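Local coordinates for protein signal recognition particle subunit SRP68 (PDB 4P3G) that probably binds 7S RNA through this RNA-binding domain, as part of the signal recognition particle that targets secretory and membrane proteins to the endoplasmic reticulum, at residues A[9-14]-A[184-189]; A[142-147]-A[171-176]. All blocks are in the same frame, centred on the assembly; numbering follows the deposited sequence.

Both contacts sit in the all-helical, tetratricopeptide-like RNA-binding domain of SRP68, their centres about 10 Å apart. Contact 2 joins two helices consecutive in the chain, 136-156 and 160-181, and is nested inside the long loop closed by contact 1, in which the first helix, 10-21, meets the start of helix 186-205. Helices 160-181 and 186-205 follow each other, and the two contacts touch: the ring of Phe186 packs on that of Tyr174, Val14 on Tyr145 and Ile10 on Ala142. Helix 10-21 is thus brought back onto the helices that come much later, and the two contacts adjoin, contact 2 with all its touching residues buried, contact 1 only partly buried.

Contact 1 (A[9-14]-A[184-189]); sequences DITKFV and DIFKEL
Thr11 and Lys12, neighbours at the start of helix 10-21, both reach the outer end of the Phe186 ring, each side chain running at roughly a right angle to that of the phenylalanine. Thr11 brings its hydroxyl: OG1 lies 3.1 Å from Phe186 CE1, an oblique approach and no hydrogen bond. A chi1 of 69° turns OG1 to the ring and CG2 away from it, and the same buried OG1 hydrogen-bonds Asp141, on helix 136-156. Lys12 comes, again obliquely, to the CE2 corner of the same end, on the same side of the ring plane as the threonine hydroxyl, its CE 3.6 Å from Phe186 CE2. The chain is extended beyond CG and carries the ammonium past the ring. In this tetratricopeptide-like helical domain the contact joins the first turn of helix 10-21 to the start of helix 186-205 and the residue before it, with Leu177 and Ala178 of helix 160-181 also packing on Phe186. The segments bury 226 Å² without a hydrogen bond between them. Of the CA atoms, those of Lys12 and Ile185 come closest, 7.1 Å apart. The Ile185 side chain runs at about a right angle to the lysine chain, its CD1 4.1 Å from Lys12 CG.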
# COMPACT_ATOMS: atom_id res chain seq x y z
N ASP A 9 -10.56 -32.05 -3.50
CA ASP A 9 -9.55 -31.59 -2.53
C ASP A 9 -8.17 -31.53 -3.17
O ASP A 9 -7.23 -32.20 -2.73
CB ASP A 9 -9.54 -32.50 -1.31
CG ASP A 9 -10.79 -32.35 -0.49
OD1 ASP A 9 -11.34 -31.24 -0.46
OD2 ASP A 9 -11.23 -33.34 0.13
N ILE A 10 -8.06 -30.76 -4.24
CA ILE A 10 -6.87 -30.71 -5.05
C ILE A 10 -5.62 -30.18 -4.36
O ILE A 10 -4.57 -30.80 -4.42
CB ILE A 10 -7.12 -29.90 -6.31
CG1 ILE A 10 -8.15 -30.62 -7.19
CG2 ILE A 10 -5.83 -29.66 -7.05
CD1 ILE A 10 -8.29 -30.03 -8.55
N THR A 11 -5.70 -28.99 -3.79
CA THR A 11 -4.51 -28.42 -3.16
C THR A 11 -4.26 -29.13 -1.83
O THR A 11 -3.11 -29.20 -1.39
CB THR A 11 -4.58 -26.87 -3.04
OG1 THR A 11 -5.57 -26.48 -2.09
CG2 THR A 11 -4.93 -26.31 -4.37
N LYS A 12 -5.32 -29.61 -1.18
CA LYS A 12 -5.10 -30.43 0.02
C LYS A 12 -4.31 -31.68 -0.37
O LYS A 12 -3.43 -32.10 0.37
CB LYS A 12 -6.39 -30.78 0.74
CG LYS A 12 -7.08 -29.55 1.27
CD LYS A 12 -8.34 -29.86 2.07
CE LYS A 12 -9.06 -28.60 2.55
NZ LYS A 12 -10.42 -28.89 3.04
N PHE A 13 -4.64 -32.29 -1.50
CA PHE A 13 -3.87 -33.43 -1.98
C PHE A 13 -2.42 -33.02 -2.30
O PHE A 13 -1.48 -33.71 -1.92
CB PHE A 13 -4.50 -34.02 -3.24
CG PHE A 13 -3.64 -35.08 -3.89
CD1 PHE A 13 -3.63 -36.38 -3.40
CD2 PHE A 13 -2.84 -34.77 -4.98
CE1 PHE A 13 -2.85 -37.35 -4.00
CE2 PHE A 13 -2.04 -35.73 -5.58
CZ PHE A 13 -2.04 -37.02 -5.09
N VAL A 14 -2.24 -31.91 -3.00
CA VAL A 14 -0.91 -31.45 -3.37
C VAL A 14 -0.05 -31.09 -2.17
O VAL A 14 1.07 -31.57 -2.05
CB VAL A 14 -0.97 -30.24 -4.32
CG1 VAL A 14 0.38 -29.56 -4.42
CG2 VAL A 14 -1.43 -30.69 -5.69
N ASP A 184 -6.13 -24.08 7.57
CA ASP A 184 -4.96 -24.45 8.34
C ASP A 184 -3.94 -25.03 7.36
O ASP A 184 -2.80 -25.28 7.71
CB ASP A 184 -5.31 -25.41 9.47
CG ASP A 184 -4.35 -25.30 10.65
OD1 ASP A 184 -3.11 -25.28 10.44
OD2 ASP A 184 -4.84 -25.19 11.80
N ILE A 185 -4.38 -25.25 6.12
CA ILE A 185 -3.53 -25.71 5.05
C ILE A 185 -3.42 -24.57 4.05
O ILE A 185 -2.36 -24.29 3.52
CB ILE A 185 -4.13 -26.94 4.33
CG1 ILE A 185 -4.46 -28.03 5.36
CG2 ILE A 185 -3.21 -27.48 3.25
CD1 ILE A 185 -4.99 -29.33 4.77
N PHE A 186 -4.52 -23.85 3.84
CA PHE A 186 -4.49 -22.70 2.92
C PHE A 186 -3.72 -21.52 3.53
O PHE A 186 -3.00 -20.84 2.81
CB PHE A 186 -5.90 -22.29 2.55
CG PHE A 186 -6.67 -23.36 1.85
CD1 PHE A 186 -6.46 -23.62 0.51
CD2 PHE A 186 -7.61 -24.12 2.54
CE1 PHE A 186 -7.19 -24.62 -0.14
CE2 PHE A 186 -8.35 -25.12 1.90
CZ PHE A 186 -8.13 -25.38 0.56
N LYS A 187 -3.86 -21.28 4.84
CA LYS A 187 -3.07 -20.21 5.45
C LYS A 187 -1.58 -20.54 5.34
O LYS A 187 -0.79 -19.66 4.97
CB LYS A 187 -3.44 -19.94 6.91
CG LYS A 187 -4.81 -19.31 7.08
CD LYS A 187 -5.06 -18.82 8.50
CE LYS A 187 -6.41 -18.08 8.62
NZ LYS A 187 -6.71 -17.61 10.01
N GLU A 188 -1.20 -21.80 5.55
CA GLU A 188 0.22 -22.14 5.46
C GLU A 188 0.67 -21.90 4.04
O GLU A 188 1.73 -21.34 3.81
CB GLU A 188 0.51 -23.59 5.83
CG GLU A 188 0.17 -23.95 7.27
CD GLU A 188 0.33 -25.44 7.55
OE1 GLU A 188 0.55 -26.22 6.60
OE2 GLU A 188 0.20 -25.82 8.74
N LEU A 189 -0.14 -22.31 3.07
CA LEU A 189 0.27 -22.13 1.69
C LEU A 189 0.37 -20.63 1.33
O LEU A 189 1.32 -20.22 0.65
CB LEU A 189 -0.70 -22.85 0.76
CG LEU A 189 -0.25 -22.92 -0.70
CD1 LEU A 189 1.07 -23.68 -0.83
CD2 LEU A 189 -1.32 -23.54 -1.57

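Contact 2 (A[142-147]-A[171-176]); sequences ARAYAA and RIIYTA
With chi1 at -83°, Tyr174 carries its CG anti to the carbonyl carbon, and the ring reaches across to helix 136-156, where Ala144 sits over one of its faces. Ile173, the preceding residue, has CG2 anti to its backbone N and sets that methyl 3.8 Å from Ala144 CB. The alanine methyl is therefore shared by a branched side chain and an aromatic face. It makes a CH-pi contact, 3.5 Å from CB to the Tyr174 ring centroid and 16° off the normal, displaced toward CZ, the nearest ring atom at 3.4 Å. Helices 136-156 and 160-181 form a roughly antiparallel helical hairpin, 138° between their directions and axes 9.0 Å apart, as in the helix pairs of tetratricopeptide-like folds. The phenol oxygen lies 3.3 Å from Tyr145 N, but the angle is too poor for a hydrogen bond. Tyr145 itself turns its ring toward other helices and bonds its hydroxyl to Glu81. Losing the ring of Tyr174 to an alanine would probably leave the Ala144 methyl without its aromatic cover and open a gap between the helices. No hydrogen bond joins these segments, which implies a buried, largely apolar contact, probably held mainly by dispersion and CH-pi attraction.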
# COMPACT_ATOMS: atom_id res chain seq x y z
N ALA A 142 -9.14 -25.83 -8.01
CA ALA A 142 -8.34 -26.24 -9.14
C ALA A 142 -7.70 -25.04 -9.78
O ALA A 142 -6.50 -25.04 -10.10
CB ALA A 142 -9.20 -26.98 -10.15
N ARG A 143 -8.50 -24.01 -9.97
CA ARG A 143 -7.99 -22.85 -10.63
C ARG A 143 -6.90 -22.11 -9.84
O ARG A 143 -5.92 -21.66 -10.44
CB ARG A 143 -9.07 -21.88 -10.95
CG ARG A 143 -8.42 -20.83 -11.73
CD ARG A 143 -9.52 -20.14 -12.21
NE ARG A 143 -9.27 -19.08 -13.16
CZ ARG A 143 -10.34 -18.40 -13.56
NH1 ARG A 143 -11.53 -18.75 -13.06
NH2 ARG A 143 -10.26 -17.41 -14.41
N ALA A 144 -7.06 -22.02 -8.51
CA ALA A 144 -6.02 -21.45 -7.66
C ALA A 144 -4.71 -22.24 -7.87
O ALA A 144 -3.65 -21.66 -8.16
CB ALA A 144 -6.44 -21.46 -6.18
N TYR A 145 -4.82 -23.56 -7.79
CA TYR A 145 -3.66 -24.43 -7.97
C TYR A 145 -3.00 -24.18 -9.33
O TYR A 145 -1.77 -24.15 -9.44
CB TYR A 145 -4.06 -25.90 -7.86
CG TYR A 145 -2.92 -26.87 -8.10
CD1 TYR A 145 -1.80 -26.90 -7.27
CD2 TYR A 145 -2.96 -27.74 -9.18
CE1 TYR A 145 -0.77 -27.79 -7.50
CE2 TYR A 145 -1.94 -28.63 -9.42
CZ TYR A 145 -0.84 -28.65 -8.59
OH TYR A 145 0.16 -29.55 -8.85
N ALA A 146 -3.82 -24.03 -10.36
CA ALA A 146 -3.27 -23.75 -11.68
C ALA A 146 -2.58 -22.38 -11.67
O ALA A 146 -1.60 -22.15 -12.38
CB ALA A 146 -4.34 -23.83 -12.73
N ALA A 147 -3.12 -21.44 -10.89
CA ALA A 147 -2.56 -20.10 -10.86
C ALA A 147 -1.27 -20.14 -10.11
O ALA A 147 -0.33 -19.44 -10.46
CB ALA A 147 -3.53 -19.13 -10.22
N ARG A 171 -3.95 -16.12 -4.81
CA ARG A 171 -4.03 -15.58 -3.48
C ARG A 171 -5.46 -15.15 -3.12
O ARG A 171 -5.94 -15.40 -2.00
CB ARG A 171 -3.12 -14.37 -3.33
CG ARG A 171 -3.31 -13.69 -2.00
CD ARG A 171 -2.21 -12.75 -1.77
NE ARG A 171 -1.97 -12.55 -0.36
CZ ARG A 171 -2.46 -11.54 0.34
NH1 ARG A 171 -3.25 -10.66 -0.25
NH2 ARG A 171 -2.16 -11.43 1.62
N ILE A 172 -6.13 -14.52 -4.08
CA ILE A 172 -7.48 -14.04 -3.83
C ILE A 172 -8.39 -15.23 -3.55
O ILE A 172 -9.07 -15.26 -2.53
CB ILE A 172 -7.98 -13.20 -5.00
CG1 ILE A 172 -7.23 -11.86 -5.02
CG2 ILE A 172 -9.45 -12.97 -4.87
CD1 ILE A 172 -7.41 -11.07 -6.29
N ILE A 173 -8.34 -16.23 -4.42
CA ILE A 173 -9.13 -17.43 -4.27
C ILE A 173 -8.76 -18.19 -3.00
O ILE A 173 -9.64 -18.58 -2.23
CB ILE A 173 -8.96 -18.34 -5.48
CG1 ILE A 173 -9.46 -17.61 -6.74
CG2 ILE A 173 -9.68 -19.68 -5.29
CD1 ILE A 173 -9.49 -18.47 -7.97
N TYR A 174 -7.46 -18.36 -2.75
CA TYR A 174 -7.03 -19.08 -1.55
C TYR A 174 -7.41 -18.38 -0.26
O TYR A 174 -7.80 -19.02 0.72
CB TYR A 174 -5.55 -19.33 -1.57
CG TYR A 174 -5.13 -20.53 -2.36
CD1 TYR A 174 -5.82 -21.74 -2.30
CD2 TYR A 174 -4.03 -20.45 -3.20
CE1 TYR A 174 -5.41 -22.82 -3.03
CE2 TYR A 174 -3.62 -21.49 -3.92
CZ TYR A 174 -4.29 -22.69 -3.84
OH TYR A 174 -3.81 -23.71 -4.62
N THR A 175 -7.34 -17.06 -0.26
CA THR A 175 -7.71 -16.32 0.92
C THR A 175 -9.16 -16.60 1.25
O THR A 175 -9.53 -16.69 2.42
CB THR A 175 -7.48 -14.82 0.74
OG1 THR A 175 -6.07 -14.58 0.69
CG2 THR A 175 -8.07 -14.08 1.88
N ALA A 176 -9.96 -16.77 0.21
CA ALA A 176 -11.36 -17.09 0.43
C ALA A 176 -11.51 -18.52 0.96
O ALA A 176 -12.19 -18.73 1.97
CB ALA A 176 -12.15 -16.90 -0.85